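Local coordinates for protein exoenzyme S (Pseudomonas aeruginosa, PDB 6GN8) that is a secreted bacterial toxin that probably acts as a GTPase activator and, through the domain described here, as an ADP-ribosyltransferase, at residues H52-Y63 with I88-S99. The protein carries 2 engineered substitutions. Residues are numbered along the deposited sequence; the frame is centred on the assembly and turned at random.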
loop_
_atom_site.group_PDB
_atom_site.type_symbol
_atom_site.label_atom_id
_atom_site.label_comp_id
_atom_site.label_asym_id
_atom_site.label_seq_id
_atom_site.Cartn_x
_atom_site.Cartn_y
_atom_site.Cartn_z
ATOM N N HIS C 52 -5.660 4.846 -41.989
ATOM C CA HIS C 52 -5.874 6.275 -42.217
ATOM C C HIS C 52 -6.212 6.598 -43.653
ATOM O O HIS C 52 -5.706 5.952 -44.569
ATOM C CB HIS C 52 -4.634 7.078 -41.792
ATOM C CG HIS C 52 -4.280 6.902 -40.353
ATOM N ND1 HIS C 52 -3.093 6.309 -39.974
ATOM C CD2 HIS C 52 -4.988 7.216 -39.245
ATOM C CE1 HIS C 52 -3.115 6.285 -38.651
ATOM N NE2 HIS C 52 -4.233 6.825 -38.169
ATOM N N SER C 53 -7.044 7.646 -43.839
ATOM C CA SER C 53 -7.451 8.211 -45.122
ATOM C C SER C 53 -6.244 8.824 -45.841
ATOM O O SER C 53 -5.215 9.054 -45.204
ATOM C CB SER C 53 -8.510 9.288 -44.897
ATOM O OG SER C 53 -7.956 10.466 -44.325
ATOM N N ASP C 54 -6.383 9.135 -47.141
ATOM C CA ASP C 54 -5.340 9.774 -47.957
ATOM C C ASP C 54 -4.914 11.107 -47.355
ATOM O O ASP C 54 -3.733 11.372 -47.270
ATOM C CB ASP C 54 -5.831 10.008 -49.401
ATOM C CG ASP C 54 -6.047 8.782 -50.275
ATOM O OD1 ASP C 54 -5.540 7.695 -49.917
ATOM O OD2 ASP C 54 -6.706 8.920 -51.343
ATOM N N ALA C 55 -5.887 11.911 -46.895
ATOM C CA ALA C 55 -5.698 13.213 -46.259
ATOM C C ALA C 55 -4.809 13.126 -45.037
ATOM O O ALA C 55 -3.925 13.969 -44.865
ATOM C CB ALA C 55 -7.041 13.801 -45.867
ATOM N N GLU C 56 -5.022 12.088 -44.205
ATOM C CA GLU C 56 -4.284 11.845 -42.964
ATOM C C GLU C 56 -2.856 11.390 -43.242
ATOM O O GLU C 56 -1.928 11.889 -42.613
ATOM C CB GLU C 56 -5.034 10.808 -42.107
ATOM C CG GLU C 56 -6.303 11.376 -41.514
ATOM C CD GLU C 56 -7.434 10.405 -41.248
ATOM O OE1 GLU C 56 -7.174 9.203 -41.009
ATOM O OE2 GLU C 56 -8.596 10.862 -41.289
ATOM N N VAL C 57 -2.683 10.443 -44.181
ATOM C CA VAL C 57 -1.381 9.893 -44.586
ATOM C C VAL C 57 -0.524 11.035 -45.176
ATOM O O VAL C 57 0.628 11.167 -44.788
ATOM C CB VAL C 57 -1.555 8.678 -45.546
ATOM C CG1 VAL C 57 -0.223 8.223 -46.144
ATOM C CG2 VAL C 57 -2.235 7.514 -44.829
ATOM N N MET C 58 -1.096 11.891 -46.044
ATOM C CA MET C 58 -0.358 13.041 -46.593
ATOM C C MET C 58 -0.031 14.073 -45.493
ATOM O O MET C 58 1.096 14.563 -45.456
ATOM C CB MET C 58 -1.143 13.734 -47.726
ATOM C CG MET C 58 -1.371 12.871 -48.971
ATOM S SD MET C 58 -2.103 13.857 -50.310
ATOM C CE MET C 58 -3.722 14.199 -49.645
ATOM N N ALA C 59 -0.993 14.395 -44.597
ATOM C CA ALA C 59 -0.747 15.360 -43.516
ATOM C C ALA C 59 0.366 14.885 -42.544
ATOM O O ALA C 59 1.243 15.684 -42.173
ATOM C CB ALA C 59 -2.023 15.645 -42.748
ATOM N N LEU C 60 0.325 13.579 -42.145
ATOM C CA LEU C 60 1.319 12.966 -41.259
ATOM C C LEU C 60 2.692 12.972 -41.941
ATOM O O LEU C 60 3.684 13.254 -41.280
ATOM C CB LEU C 60 0.897 11.530 -40.852
ATOM C CG LEU C 60 -0.291 11.397 -39.860
ATOM C CD1 LEU C 60 -0.942 10.025 -39.974
ATOM C CD2 LEU C 60 0.139 11.617 -38.419
ATOM N N GLY C 61 2.726 12.732 -43.257
ATOM C CA GLY C 61 3.955 12.749 -44.051
ATOM C C GLY C 61 4.586 14.122 -44.171
ATOM O O GLY C 61 5.789 14.292 -43.947
ATOM N N LEU C 62 3.763 15.119 -44.538
ATOM C CA LEU C 62 4.179 16.514 -44.688
ATOM C C LEU C 62 4.783 17.006 -43.375
ATOM O O LEU C 62 5.863 17.608 -43.378
ATOM C CB LEU C 62 2.979 17.384 -45.109
ATOM C CG LEU C 62 2.552 17.297 -46.579
ATOM C CD1 LEU C 62 1.148 17.761 -46.742
ATOM C CD2 LEU C 62 3.509 18.093 -47.503
ATOM N N TYR C 63 4.119 16.696 -42.252
ATOM C CA TYR C 63 4.615 17.044 -40.919
ATOM C C TYR C 63 5.933 16.331 -40.646
ATOM O O TYR C 63 6.915 16.997 -40.354
ATOM C CB TYR C 63 3.562 16.682 -39.823
ATOM C CG TYR C 63 4.066 16.780 -38.393
ATOM C CD1 TYR C 63 4.729 15.716 -37.793
ATOM C CD2 TYR C 63 3.834 17.923 -37.626
ATOM C CE1 TYR C 63 5.225 15.813 -36.501
ATOM C CE2 TYR C 63 4.304 18.022 -36.321
ATOM C CZ TYR C 63 5.000 16.960 -35.760
ATOM O OH TYR C 63 5.511 17.040 -34.485
ATOM N N ILE C 88 -2.704 20.740 -42.624
ATOM C CA ILE C 88 -1.847 19.699 -42.039
ATOM C C ILE C 88 -2.351 19.372 -40.627
ATOM O O ILE C 88 -2.485 18.196 -40.281
ATOM C CB ILE C 88 -0.321 20.051 -42.039
ATOM C CG1 ILE C 88 0.227 20.206 -43.452
ATOM C CG2 ILE C 88 0.480 18.956 -41.331
ATOM C CD1 ILE C 88 1.668 20.841 -43.550
ATOM N N ASP C 89 -2.670 20.409 -39.842
ATOM C CA ASP C 89 -3.183 20.281 -38.473
ATOM C C ASP C 89 -4.553 19.577 -38.446
ATOM O O ASP C 89 -4.775 18.785 -37.552
ATOM C CB ASP C 89 -3.266 21.672 -37.811
ATOM C CG ASP C 89 -3.749 21.691 -36.374
ATOM O OD1 ASP C 89 -3.156 20.979 -35.543
ATOM O OD2 ASP C 89 -4.701 22.442 -36.079
ATOM N N GLN C 90 -5.459 19.830 -39.404
ATOM C CA GLN C 90 -6.751 19.114 -39.361
ATOM C C GLN C 90 -6.604 17.654 -39.844
ATOM O O GLN C 90 -7.283 16.789 -39.292
ATOM C CB GLN C 90 -7.924 19.835 -40.059
ATOM C CG GLN C 90 -7.650 20.477 -41.394
ATOM C CD GLN C 90 -8.712 21.502 -41.770
ATOM O OE1 GLN C 90 -9.357 21.419 -42.826
ATOM N NE2 GLN C 90 -8.911 22.505 -40.927
ATOM N N GLY C 91 -5.665 17.386 -40.759
ATOM C CA GLY C 91 -5.362 16.033 -41.217
ATOM C C GLY C 91 -4.748 15.175 -40.122
ATOM O O GLY C 91 -5.028 13.981 -40.024
ATOM N N MET C 92 -3.919 15.789 -39.271
ATOM C CA MET C 92 -3.293 15.102 -38.150
ATOM C C MET C 92 -4.292 14.880 -37.040
ATOM O O MET C 92 -4.325 13.770 -36.526
ATOM C CB MET C 92 -2.061 15.833 -37.636
ATOM C CG MET C 92 -0.885 15.734 -38.603
ATOM S SD MET C 92 0.615 16.484 -37.937
ATOM C CE MET C 92 0.173 18.032 -37.956
ATOM N N SER C 93 -5.146 15.880 -36.711
ATOM C CA SER C 93 -6.220 15.746 -35.704
ATOM C C SER C 93 -7.159 14.598 -36.059
ATOM O O SER C 93 -7.446 13.780 -35.203
ATOM C CB SER C 93 -7.029 17.036 -35.584
ATOM O OG SER C 93 -6.243 18.100 -35.077
ATOM N N ALA C 94 -7.609 14.516 -37.321
ATOM C CA ALA C 94 -8.510 13.459 -37.810
ATOM C C ALA C 94 -7.860 12.071 -37.640
ATOM O O ALA C 94 -8.533 11.136 -37.192
ATOM C CB ALA C 94 -8.867 13.712 -39.276
ATOM N N ALA C 95 -6.540 11.963 -37.954
ATOM C CA ALA C 95 -5.728 10.752 -37.826
ATOM C C ALA C 95 -5.691 10.258 -36.381
ATOM O O ALA C 95 -5.729 9.044 -36.172
ATOM C CB ALA C 95 -4.300 11.009 -38.321
ATOM N N PHE C 96 -5.598 11.179 -35.388
ATOM C CA PHE C 96 -5.576 10.810 -33.966
ATOM C C PHE C 96 -6.983 10.386 -33.504
ATOM O O PHE C 96 -7.117 9.498 -32.658
ATOM C CB PHE C 96 -5.010 11.950 -33.094
ATOM C CG PHE C 96 -3.499 12.070 -33.142
ATOM C CD1 PHE C 96 -2.690 11.214 -32.397
ATOM C CD2 PHE C 96 -2.886 13.058 -33.909
ATOM C CE1 PHE C 96 -1.293 11.302 -32.470
ATOM C CE2 PHE C 96 -1.489 13.151 -33.979
ATOM C CZ PHE C 96 -0.703 12.270 -33.253
ATOM N N GLU C 97 -8.030 10.987 -34.092
ATOM C CA GLU C 97 -9.419 10.658 -33.764
ATOM C C GLU C 97 -9.722 9.210 -34.096
ATOM O O GLU C 97 -10.290 8.509 -33.270
ATOM C CB GLU C 97 -10.378 11.581 -34.506
ATOM C CG GLU C 97 -10.516 12.945 -33.869
ATOM C CD GLU C 97 -11.809 13.632 -34.252
ATOM O OE1 GLU C 97 -11.832 14.325 -35.296
ATOM O OE2 GLU C 97 -12.806 13.460 -33.515
ATOM N N LYS C 98 -9.285 8.754 -35.280
ATOM C CA LYS C 98 -9.474 7.394 -35.792
ATOM C C LYS C 98 -8.598 6.352 -35.079
ATOM O O LYS C 98 -8.988 5.188 -34.986
ATOM C CB LYS C 98 -9.164 7.349 -37.305
ATOM C CG LYS C 98 -10.156 8.122 -38.160
ATOM C CD LYS C 98 -9.887 7.953 -39.648
ATOM C CE LYS C 98 -10.871 8.752 -40.457
ATOM N NZ LYS C 98 -10.619 8.632 -41.916
ATOM N N SER C 99 -7.418 6.761 -34.602
ATOM C CA SER C 99 -6.414 5.875 -34.028
ATOM C C SER C 99 -6.739 5.331 -32.660
ATOM O O SER C 99 -6.648 4.118 -32.488
ATOM C CB SER C 99 -5.053 6.558 -33.989
ATOM O OG SER C 99 -4.588 6.687 -35.321
#
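E56 reaches across from helix 54-77 and settles as a knob among G91, A94, A95 and K98 of helix 83-99. Its CG lies 3.3 Å from G91 O, and the extended chain carries the carboxylate on to K98, whose own straight chain crosses it at about a right angle. E56 OE2 receives a weak bond from K98 NZ at 3.1 Å, a salt bridge; NZ also pairs with D25 of helix 24-36. E56 OE1 accepts a hydrogen bond from S53 N, which comes from above the carboxylate plane, and S53 OG weakly accepts from E56 N, completing a capping box at the helix start.

The H52 ring points its edge at the end of helix 83-99. NE2 gives S99 OG a nearly straight (163°) in-plane bond of 2.9 Å and a weak one to A95 O; S99 OG in turn donates to A95 O. L60 CD1 lies over one ring face, near the rim, and also packs on A95 CB.

G91 has no side chain, so A59 CB sits directly on its CA (3.7 Å). Y63, with CG anti to its N (chi1 170°), meets M92 SD obliquely, 4.0 Å from the ring centroid, a Met-aromatic contact, while Y63 OH hydrogen-bonds to the S134 and N72 side chains. I88 CD1 packs on L62 CB, and I88 CG2 on Y63 CB. This is a close helix-helix crossing at G91 and A59, with the axes of 54-63 and 88-99 7.9 Å apart at -117°, within the helical part of the ADP-ribosyltransferase domain.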